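Local coordinates for putative type III secretion protein YscE (Yersinia pestis, PDB 2P58) that acts with YscG as a cytoplasmic chaperone of the type III secretion system, preventing premature polymerization of the needle protein YscF and supporting its secretion, at residues T25-D30 and Q44-A49; K29-G34 and K38-W43. All coordinates share one frame; numbering follows the deposited sequence.

Interaction 1: residues T25-D30 and Q44-A49; sequences TKLKKD and QRESKA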
ATOM      1  N   THR A  25       4.459 -19.802  13.113  1.00 15.75           N
ATOM      2  CA  THR A  25       4.633 -20.924  14.050  1.00 17.09           C
ATOM      3  C   THR A  25       5.107 -20.429  15.412  1.00 18.34           C
ATOM      4  O   THR A  25       4.620 -20.896  16.459  1.00 16.61           O
ATOM      5  CB  THR A  25       5.621 -21.955  13.443  1.00 18.10           C
ATOM      6  OG1 THR A  25       5.043 -22.429  12.223  1.00 19.88           O
ATOM      7  CG2 THR A  25       5.849 -23.139  14.399  1.00 19.37           C
ATOM      8  N   LYS A  26       6.026 -19.458  15.414  1.00 16.22           N
ATOM      9  CA  LYS A  26       6.535 -18.909  16.662  1.00 17.27           C
ATOM     10  C   LYS A  26       5.405 -18.198  17.444  1.00 17.92           C
ATOM     11  O   LYS A  26       5.275 -18.355  18.657  1.00 16.37           O
ATOM     12  CB  LYS A  26       7.695 -17.932  16.412  1.00 20.06           C
ATOM     13  CG  LYS A  26       8.170 -17.206  17.676  1.00 25.35           C
ATOM     14  CD  LYS A  26       9.277 -16.212  17.390  1.00 33.07           C
ATOM     15  CE  LYS A  26       9.517 -15.285  18.589  1.00 35.72           C
ATOM     16  NZ  LYS A  26       8.253 -14.548  18.957  1.00 41.09           N
ATOM     17  N   LEU A  27       4.589 -17.422  16.736  1.00 15.72           N
ATOM     18  CA  LEU A  27       3.456 -16.731  17.353  1.00 15.63           C
ATOM     19  C   LEU A  27       2.480 -17.757  17.947  1.00 16.17           C
ATOM     20  O   LEU A  27       1.991 -17.585  19.068  1.00 16.27           O
ATOM     21  CB  LEU A  27       2.741 -15.878  16.288  1.00 16.40           C
ATOM     22  CG  LEU A  27       1.465 -15.174  16.736  1.00 17.84           C
ATOM     23  CD1 LEU A  27       1.762 -14.264  17.929  1.00 18.40           C
ATOM     24  CD2 LEU A  27       0.917 -14.361  15.546  1.00 17.82           C
ATOM     25  N   LYS A  28       2.219 -18.858  17.247  1.00 16.59           N
ATOM     26  CA  LYS A  28       1.283 -19.820  17.820  1.00 18.39           C
ATOM     27  C   LYS A  28       1.873 -20.442  19.082  1.00 17.22           C
ATOM     28  O   LYS A  28       1.141 -20.790  20.007  1.00 15.49           O
ATOM     29  CB  LYS A  28       0.914 -20.887  16.803  1.00 20.22           C
ATOM     30  CG  LYS A  28       0.055 -20.330  15.665  1.00 24.15           C
ATOM     31  CD  LYS A  28      -0.223 -21.423  14.663  1.00 27.34           C
ATOM     32  CE  LYS A  28      -1.157 -20.953  13.585  1.00 29.82           C
ATOM     33  NZ  LYS A  28      -1.372 -22.055  12.620  1.00 32.77           N
ATOM     34  N   LYS A  29       3.199 -20.579  19.129  1.00 18.52           N
ATOM     35  CA  LYS A  29       3.855 -21.087  20.348  1.00 20.56           C
ATOM     36  C   LYS A  29       3.772 -20.022  21.464  1.00 21.71           C
ATOM     37  O   LYS A  29       3.542 -20.347  22.639  1.00 21.08           O
ATOM     38  CB  LYS A  29       5.309 -21.462  20.053  1.00 22.34           C
ATOM     39  CG  LYS A  29       5.390 -22.734  19.237  1.00 27.44           C
ATOM     40  CD  LYS A  29       6.839 -23.138  18.932  1.00 33.03           C
ATOM     41  CE  LYS A  29       6.896 -24.254  17.871  1.00 33.59           C
ATOM     42  NZ  LYS A  29       8.276 -24.289  17.274  1.00 36.08           N
ATOM     43  N   ASP A  30       3.947 -18.748  21.111  1.00 19.99           N
ATOM     44  CA  ASP A  30       3.821 -17.694  22.117  1.00 19.59           C
ATOM     45  C   ASP A  30       2.378 -17.673  22.668  1.00 17.32           C
ATOM     46  O   ASP A  30       2.154 -17.381  23.824  1.00 18.42           O
ATOM     47  CB  ASP A  30       4.123 -16.289  21.535  1.00 22.55           C
ATOM     48  CG  ASP A  30       5.599 -16.087  21.181  1.00 28.34           C
ATOM     49  OD1 ASP A  30       6.444 -16.902  21.609  1.00 30.13           O
ATOM     50  OD2 ASP A  30       5.911 -15.100  20.471  1.00 30.32           O
ATOM     51  N   GLN A  44      -3.886 -12.160  18.086  1.00 16.91           N
ATOM     52  CA  GLN A  44      -4.878 -12.562  17.083  1.00 18.82           C
ATOM     53  C   GLN A  44      -4.714 -11.685  15.836  1.00 18.36           C
ATOM     54  O   GLN A  44      -4.786 -12.184  14.715  1.00 17.34           O
ATOM     55  CB  GLN A  44      -6.312 -12.415  17.598  1.00 21.00           C
ATOM     56  CG  GLN A  44      -7.446 -12.715  16.557  1.00 27.02           C
ATOM     57  CD  GLN A  44      -7.855 -11.518  15.644  1.00 34.20           C
ATOM     58  OE1 GLN A  44      -7.992 -10.372  16.093  1.00 36.83           O
ATOM     59  NE2 GLN A  44      -8.088 -11.808  14.358  1.00 36.95           N
ATOM     60  N   ARG A  45      -4.470 -10.396  16.041  1.00 16.10           N
ATOM     61  CA  ARG A  45      -4.302  -9.491  14.901  1.00 16.41           C
ATOM     62  C   ARG A  45      -3.088  -9.871  14.094  1.00 12.97           C
ATOM     63  O   ARG A  45      -3.111  -9.840  12.855  1.00 12.15           O
ATOM     64  CB  ARG A  45      -4.085  -8.050  15.371  1.00 19.03           C
ATOM     65  CG  ARG A  45      -5.059  -7.074  14.780  1.00 28.81           C
ATOM     66  CD  ARG A  45      -6.405  -7.306  15.424  1.00 31.46           C
ATOM     67  NE  ARG A  45      -7.035  -6.034  15.788  1.00 37.35           N
ATOM     68  CZ  ARG A  45      -7.908  -5.874  16.779  1.00 39.40           C
ATOM     69  NH1 ARG A  45      -8.280  -6.900  17.544  1.00 39.98           N
ATOM     70  NH2 ARG A  45      -8.413  -4.674  17.008  1.00 42.13           N
ATOM     71  N   GLU A  46      -2.003 -10.170  14.798  1.00 13.25           N
ATOM     72  CA  GLU A  46      -0.772 -10.535  14.114  1.00 13.95           C
ATOM     73  C   GLU A  46      -0.950 -11.849  13.398  1.00 13.51           C
ATOM     74  O   GLU A  46      -0.523 -12.004  12.259  1.00 13.60           O
ATOM     75  CB  GLU A  46       0.436 -10.634  15.076  1.00 16.55           C
ATOM     76  CG  GLU A  46       1.719 -10.606  14.254  1.00 22.39           C
ATOM     77  CD  GLU A  46       2.990 -10.838  15.030  1.00 27.62           C
ATOM     78  OE1 GLU A  46       2.958 -10.807  16.269  1.00 25.64           O
ATOM     79  OE2 GLU A  46       4.031 -11.052  14.360  1.00 32.95           O
ATOM     80  N   SER A  47      -1.569 -12.810  14.073  1.00 13.68           N
ATOM     81  CA  SER A  47      -1.783 -14.114  13.470  1.00 15.16           C
ATOM     82  C   SER A  47      -2.594 -14.002  12.166  1.00 15.68           C
ATOM     83  O   SER A  47      -2.244 -14.614  11.155  1.00 15.73           O
ATOM     84  CB  SER A  47      -2.503 -15.045  14.467  1.00 16.39           C
ATOM     85  OG  SER A  47      -2.648 -16.326  13.864  1.00 25.45           O
ATOM     86  N   LYS A  48      -3.691 -13.250  12.194  1.00 14.91           N
ATOM     87  CA  LYS A  48      -4.506 -13.088  11.005  1.00 16.84           C
ATOM     88  C   LYS A  48      -3.733 -12.381   9.881  1.00 16.78           C
ATOM     89  O   LYS A  48      -3.895 -12.707   8.691  1.00 13.82           O
ATOM     90  CB  LYS A  48      -5.780 -12.315  11.330  1.00 19.81           C
ATOM     91  CG  LYS A  48      -6.834 -12.490  10.239  1.00 26.15           C
ATOM     92  CD  LYS A  48      -7.187 -13.988  10.106  1.00 30.67           C
ATOM     93  CE  LYS A  48      -8.079 -14.265   8.901  1.00 35.05           C
ATOM     94  NZ  LYS A  48      -9.279 -13.397   8.941  1.00 35.86           N
ATOM     95  N   ALA A  49      -2.896 -11.416  10.246  1.00 14.07           N
ATOM     96  CA  ALA A  49      -2.104 -10.702   9.240  1.00 14.07           C
ATOM     97  C   ALA A  49      -1.121 -11.670   8.560  1.00 12.50           C
ATOM     98  O   ALA A  49      -0.929 -11.666   7.333  1.00 12.17           O
ATOM     99  CB  ALA A  49      -1.355  -9.567   9.892  1.00 11.86           C
TER
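L27 and S47 face each other where helix 10-30 and helix 37-60 run side by side, their CA atoms 7.0 Å apart, the shortest such distance between residues 25-30 and 44-49. L27 carries CG anti to its own backbone nitrogen (chi1 175°), which projects the isopropyl end at the partner helix, and the two methyls divide the work. CD2 goes deepest: it rests on the backbone of the opposite helix, 3.3 Å from S47 N, and touches S47 CB at 3.7 Å. Its distance to S47 CA, 3.4 Å, is shorter than a usual carbon-carbon contact, so the packing is tight at this point. The same methyl meets E46 CB at 3.8 Å, while CD1 lies 4.0 Å from E46 OE1. E46 is extended beyond CG, and its aliphatic part crosses the end of L27 at a slant, with CB, CG and CD all close to CD2. D30 is paired within its own helix, where K26 NZ donates to the syn lone pair of OD2 at 2.8 Å, one turn back. S47 OG makes a weak hydrogen bond to E51, further along helix 37-60. L27 also touches W43 and L50, and E46 meets both L27 and an aromatic side chain of another protein's chain, against which R45, K48 and A49 pack too. With 155 Å² buried and no polar bond between the segments, this is apolar side-chain packing between the two antiparallel helices of a helical hairpin, and the K26-D30 salt bridge stays within one of them.

Interaction 2: residues K29-G34 and K38-W43; sequences KDMMRG and KQYQVW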
ATOM      1  N   LYS A  29       3.199 -20.579  19.129  1.00 18.52           N
ATOM      2  CA  LYS A  29       3.855 -21.087  20.348  1.00 20.56           C
ATOM      3  C   LYS A  29       3.772 -20.022  21.464  1.00 21.71           C
ATOM      4  O   LYS A  29       3.542 -20.347  22.639  1.00 21.08           O
ATOM      5  CB  LYS A  29       5.309 -21.462  20.053  1.00 22.34           C
ATOM      6  CG  LYS A  29       5.390 -22.734  19.237  1.00 27.44           C
ATOM      7  CD  LYS A  29       6.839 -23.138  18.932  1.00 33.03           C
ATOM      8  CE  LYS A  29       6.896 -24.254  17.871  1.00 33.59           C
ATOM      9  NZ  LYS A  29       8.276 -24.289  17.274  1.00 36.08           N
ATOM     10  N   ASP A  30       3.947 -18.748  21.111  1.00 19.99           N
ATOM     11  CA  ASP A  30       3.821 -17.694  22.117  1.00 19.59           C
ATOM     12  C   ASP A  30       2.378 -17.673  22.668  1.00 17.32           C
ATOM     13  O   ASP A  30       2.154 -17.381  23.824  1.00 18.42           O
ATOM     14  CB  ASP A  30       4.123 -16.289  21.535  1.00 22.55           C
ATOM     15  CG  ASP A  30       5.599 -16.087  21.181  1.00 28.34           C
ATOM     16  OD1 ASP A  30       6.444 -16.902  21.609  1.00 30.13           O
ATOM     17  OD2 ASP A  30       5.911 -15.100  20.471  1.00 30.32           O
HETATM   18  N   MSE A  31       1.401 -17.988  21.831  1.00 15.71           N
HETATM   19  CA  MSE A  31       0.018 -17.973  22.271  1.00 17.60           C
HETATM   20  C   MSE A  31      -0.343 -19.124  23.230  1.00 19.47           C
HETATM   21  O   MSE A  31      -1.473 -19.195  23.736  1.00 18.46           O
HETATM   22  CB  MSE A  31      -0.910 -17.966  21.055  1.00 16.48           C
HETATM   23  CG  MSE A  31      -0.754 -16.674  20.194  1.00 15.82           C
HETATM   24 SE   MSE A  31      -1.736 -16.633  18.617  1.00 13.62          SE
HETATM   25  CE  MSE A  31      -3.303 -16.494  19.266  1.00 18.19           C
HETATM   26  N   MSE A  32       0.602 -20.025  23.451  1.00 19.61           N
HETATM   27  CA  MSE A  32       0.356 -21.120  24.387  1.00 19.08           C
HETATM   28  C   MSE A  32       0.808 -20.690  25.799  1.00 21.39           C
HETATM   29  O   MSE A  32       0.578 -21.391  26.800  1.00 18.88           O
HETATM   30  CB  MSE A  32       1.107 -22.384  23.921  1.00 21.96           C
HETATM   31  CG  MSE A  32       0.415 -23.104  22.753  1.00 20.01           C
HETATM   32 SE   MSE A  32      -1.357 -23.507  22.983  1.00 19.30          SE
HETATM   33  CE  MSE A  32      -1.211 -24.750  24.458  1.00 21.76           C
ATOM     34  N   ARG A  33       1.415 -19.509  25.885  1.00 19.51           N
ATOM     35  CA  ARG A  33       1.945 -19.020  27.153  1.00 21.49           C
ATOM     36  C   ARG A  33       0.918 -18.436  28.078  1.00 20.42           C
ATOM     37  O   ARG A  33       1.180 -18.274  29.271  1.00 20.33           O
ATOM     38  CB  ARG A  33       3.003 -17.938  26.927  1.00 24.55           C
ATOM     39  CG  ARG A  33       4.271 -18.424  26.305  1.00 31.22           C
ATOM     40  CD  ARG A  33       5.125 -17.229  25.853  1.00 37.15           C
ATOM     41  NE  ARG A  33       6.316 -17.694  25.151  1.00 41.04           N
ATOM     42  CZ  ARG A  33       7.227 -16.904  24.592  1.00 44.15           C
ATOM     43  NH1 ARG A  33       7.088 -15.581  24.636  1.00 43.03           N
ATOM     44  NH2 ARG A  33       8.295 -17.448  24.008  1.00 45.71           N
ATOM     45  N   GLY A  34      -0.234 -18.080  27.529  1.00 18.43           N
ATOM     46  CA  GLY A  34      -1.255 -17.466  28.345  1.00 16.82           C
ATOM     47  C   GLY A  34      -1.014 -15.967  28.328  1.00 17.28           C
ATOM     48  O   GLY A  34      -0.012 -15.509  27.765  1.00 17.60           O
ATOM     49  N   LYS A  38      -6.027  -8.435  26.416  1.00 17.64           N
ATOM     50  CA  LYS A  38      -5.408  -7.472  25.503  1.00 18.34           C
ATOM     51  C   LYS A  38      -4.235  -8.117  24.753  1.00 17.59           C
ATOM     52  O   LYS A  38      -3.968  -7.776  23.594  1.00 15.72           O
ATOM     53  CB  LYS A  38      -4.901  -6.240  26.269  1.00 18.30           C
ATOM     54  CG  LYS A  38      -6.025  -5.456  26.873  1.00 21.75           C
ATOM     55  CD  LYS A  38      -5.504  -4.134  27.418  1.00 24.14           C
ATOM     56  CE  LYS A  38      -6.628  -3.385  28.088  1.00 25.85           C
ATOM     57  NZ  LYS A  38      -6.175  -2.008  28.481  1.00 28.26           N
ATOM     58  N   GLN A  39      -3.504  -9.001  25.428  1.00 15.12           N
ATOM     59  CA  GLN A  39      -2.382  -9.663  24.772  1.00 15.03           C
ATOM     60  C   GLN A  39      -2.929 -10.539  23.630  1.00 14.09           C
ATOM     61  O   GLN A  39      -2.323 -10.613  22.536  1.00 14.44           O
ATOM     62  CB  GLN A  39      -1.603 -10.519  25.781  1.00 14.02           C
ATOM     63  CG  GLN A  39      -0.398 -11.283  25.182  1.00 17.21           C
ATOM     64  CD  GLN A  39       0.629 -10.372  24.568  1.00 17.52           C
ATOM     65  OE1 GLN A  39       0.639 -10.111  23.337  1.00 21.85           O
ATOM     66  NE2 GLN A  39       1.504  -9.890  25.390  1.00 17.14           N
ATOM     67  N   TYR A  40      -4.065 -11.198  23.863  1.00 14.25           N
ATOM     68  CA  TYR A  40      -4.606 -12.033  22.802  1.00 16.29           C
ATOM     69  C   TYR A  40      -5.203 -11.223  21.666  1.00 18.71           C
ATOM     70  O   TYR A  40      -5.281 -11.711  20.551  1.00 18.91           O
ATOM     71  CB  TYR A  40      -5.623 -13.058  23.329  1.00 17.69           C
ATOM     72  CG  TYR A  40      -4.892 -14.233  23.937  1.00 16.29           C
ATOM     73  CD1 TYR A  40      -4.405 -14.183  25.239  1.00 17.46           C
ATOM     74  CD2 TYR A  40      -4.552 -15.341  23.151  1.00 15.26           C
ATOM     75  CE1 TYR A  40      -3.584 -15.191  25.740  1.00 17.25           C
ATOM     76  CE2 TYR A  40      -3.727 -16.358  23.657  1.00 14.98           C
ATOM     77  CZ  TYR A  40      -3.251 -16.277  24.931  1.00 16.62           C
ATOM     78  OH  TYR A  40      -2.411 -17.258  25.419  1.00 16.57           O
ATOM     79  N   GLN A  41      -5.598  -9.981  21.926  1.00 19.77           N
ATOM     80  CA  GLN A  41      -6.134  -9.163  20.840  1.00 20.23           C
ATOM     81  C   GLN A  41      -4.957  -8.832  19.939  1.00 18.50           C
ATOM     82  O   GLN A  41      -5.091  -8.896  18.712  1.00 20.18           O
ATOM     83  CB  GLN A  41      -6.833  -7.906  21.384  1.00 21.79           C
ATOM     84  CG  GLN A  41      -8.132  -8.316  22.098  1.00 28.49           C
ATOM     85  CD  GLN A  41      -8.675  -7.289  23.055  1.00 33.17           C
ATOM     86  OE1 GLN A  41      -9.490  -7.615  23.940  1.00 34.58           O
ATOM     87  NE2 GLN A  41      -8.250  -6.040  22.891  1.00 34.12           N
ATOM     88  N   VAL A  42      -3.803  -8.540  20.534  1.00 16.45           N
ATOM     89  CA  VAL A  42      -2.592  -8.231  19.778  1.00 17.06           C
ATOM     90  C   VAL A  42      -2.165  -9.464  18.979  1.00 19.01           C
ATOM     91  O   VAL A  42      -1.955  -9.405  17.764  1.00 16.54           O
ATOM     92  CB  VAL A  42      -1.415  -7.799  20.721  1.00 19.00           C
ATOM     93  CG1 VAL A  42      -0.098  -7.655  19.934  1.00 19.64           C
ATOM     94  CG2 VAL A  42      -1.756  -6.482  21.401  1.00 16.99           C
ATOM     95  N   TRP A  43      -2.042 -10.600  19.660  1.00 16.63           N
ATOM     96  CA  TRP A  43      -1.612 -11.814  18.959  1.00 18.08           C
ATOM     97  C   TRP A  43      -2.576 -12.280  17.864  1.00 17.55           C
ATOM     98  O   TRP A  43      -2.123 -12.780  16.825  1.00 20.14           O
ATOM     99  CB  TRP A  43      -1.390 -12.949  19.963  1.00 15.48           C
ATOM    100  CG  TRP A  43      -0.168 -12.795  20.832  1.00 17.10           C
ATOM    101  CD1 TRP A  43       1.027 -12.191  20.501  1.00 16.07           C
ATOM    102  CD2 TRP A  43       0.036 -13.405  22.109  1.00 15.99           C
ATOM    103  NE1 TRP A  43       1.955 -12.402  21.490  1.00 16.29           N
ATOM    104  CE2 TRP A  43       1.379 -13.149  22.487  1.00 17.55           C
ATOM    105  CE3 TRP A  43      -0.787 -14.147  22.972  1.00 15.29           C
ATOM    106  CZ2 TRP A  43       1.927 -13.614  23.692  1.00 17.74           C
ATOM    107  CZ3 TRP A  43      -0.244 -14.608  24.171  1.00 16.00           C
ATOM    108  CH2 TRP A  43       1.107 -14.336  24.514  1.00 14.17           C
TER
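M31 and Y40 meet through a hydrogen bond at the connection between helix 10-30 and helix 37-60. The phenol OH of Y40 donates to M31 O at 2.7 Å, approaching from above the carbonyl plane, 49° out of it. The same hydroxyl accepts from G34 N at 3.1 Å, but an N-H...acceptor angle of 120° makes that bond weak. One oxygen thus serves as donor and acceptor to two backbone groups of the connection. D30 O accepts R33 N in the type I turn D30-R33, and K29 O accepts M32 N. The R33 guanidinium places a face over D30 OD1, a purely electrostatic pairing, since no N-H points at the oxygen; OD2 is taken by K26.

The W43 indole packs on the Y40 ring, its CE3 over the ring centre, 3.7 Å above the plane, and M31 lies over one indole face. M31 CA stands over the six-membered ring, 4.3 Å from the centroid and 28° off the normal, a CH-pi contact. M31 CG reaches CE3 of W43 at 3.8 Å on the same face. SE sits obliquely to the five-membered ring, 5.5 Å from its centroid, a Met-aromatic contact made by selenomethionine, and the bend at chi3 turns CE back toward W43 CB, 4.1 Å away. Q39 OE1 lies over the opposite indole face, while G34 O approaches the ring edge, 3.6 Å from W43 CH2. The backbone of G34, with a positive phi, turns the chain out of the helical conformation. Together these features describe the connection of an antiparallel helical hairpin, in which two aromatic residues of helix 37-60 pack against the turn, Y40 by its hydroxyl and edge, W43 by one face and edge.

Overall arrangement
Interactions 1 and 2 are neighbouring layers of a single helical hairpin, both between helix 10-30 and helix 37-60, with centres about 8 Å apart. Interaction 1 lies nearer the middle of the chain, about 6 Å from its centre, and is buried; interaction 2 lies about 13 Å from that centre, at the surface near the turn. They share K29 and D30, and they touch directly where L27 CD1 packs 3.4 Å from W43 CD1, making the apolar seam continuous from leucine to indole. The character changes along it, from apolar packing to packing joined by hydroxyl-backbone bonds. Both segments of helix 37-60 also contribute residues that pack against another protein chain of the assembly.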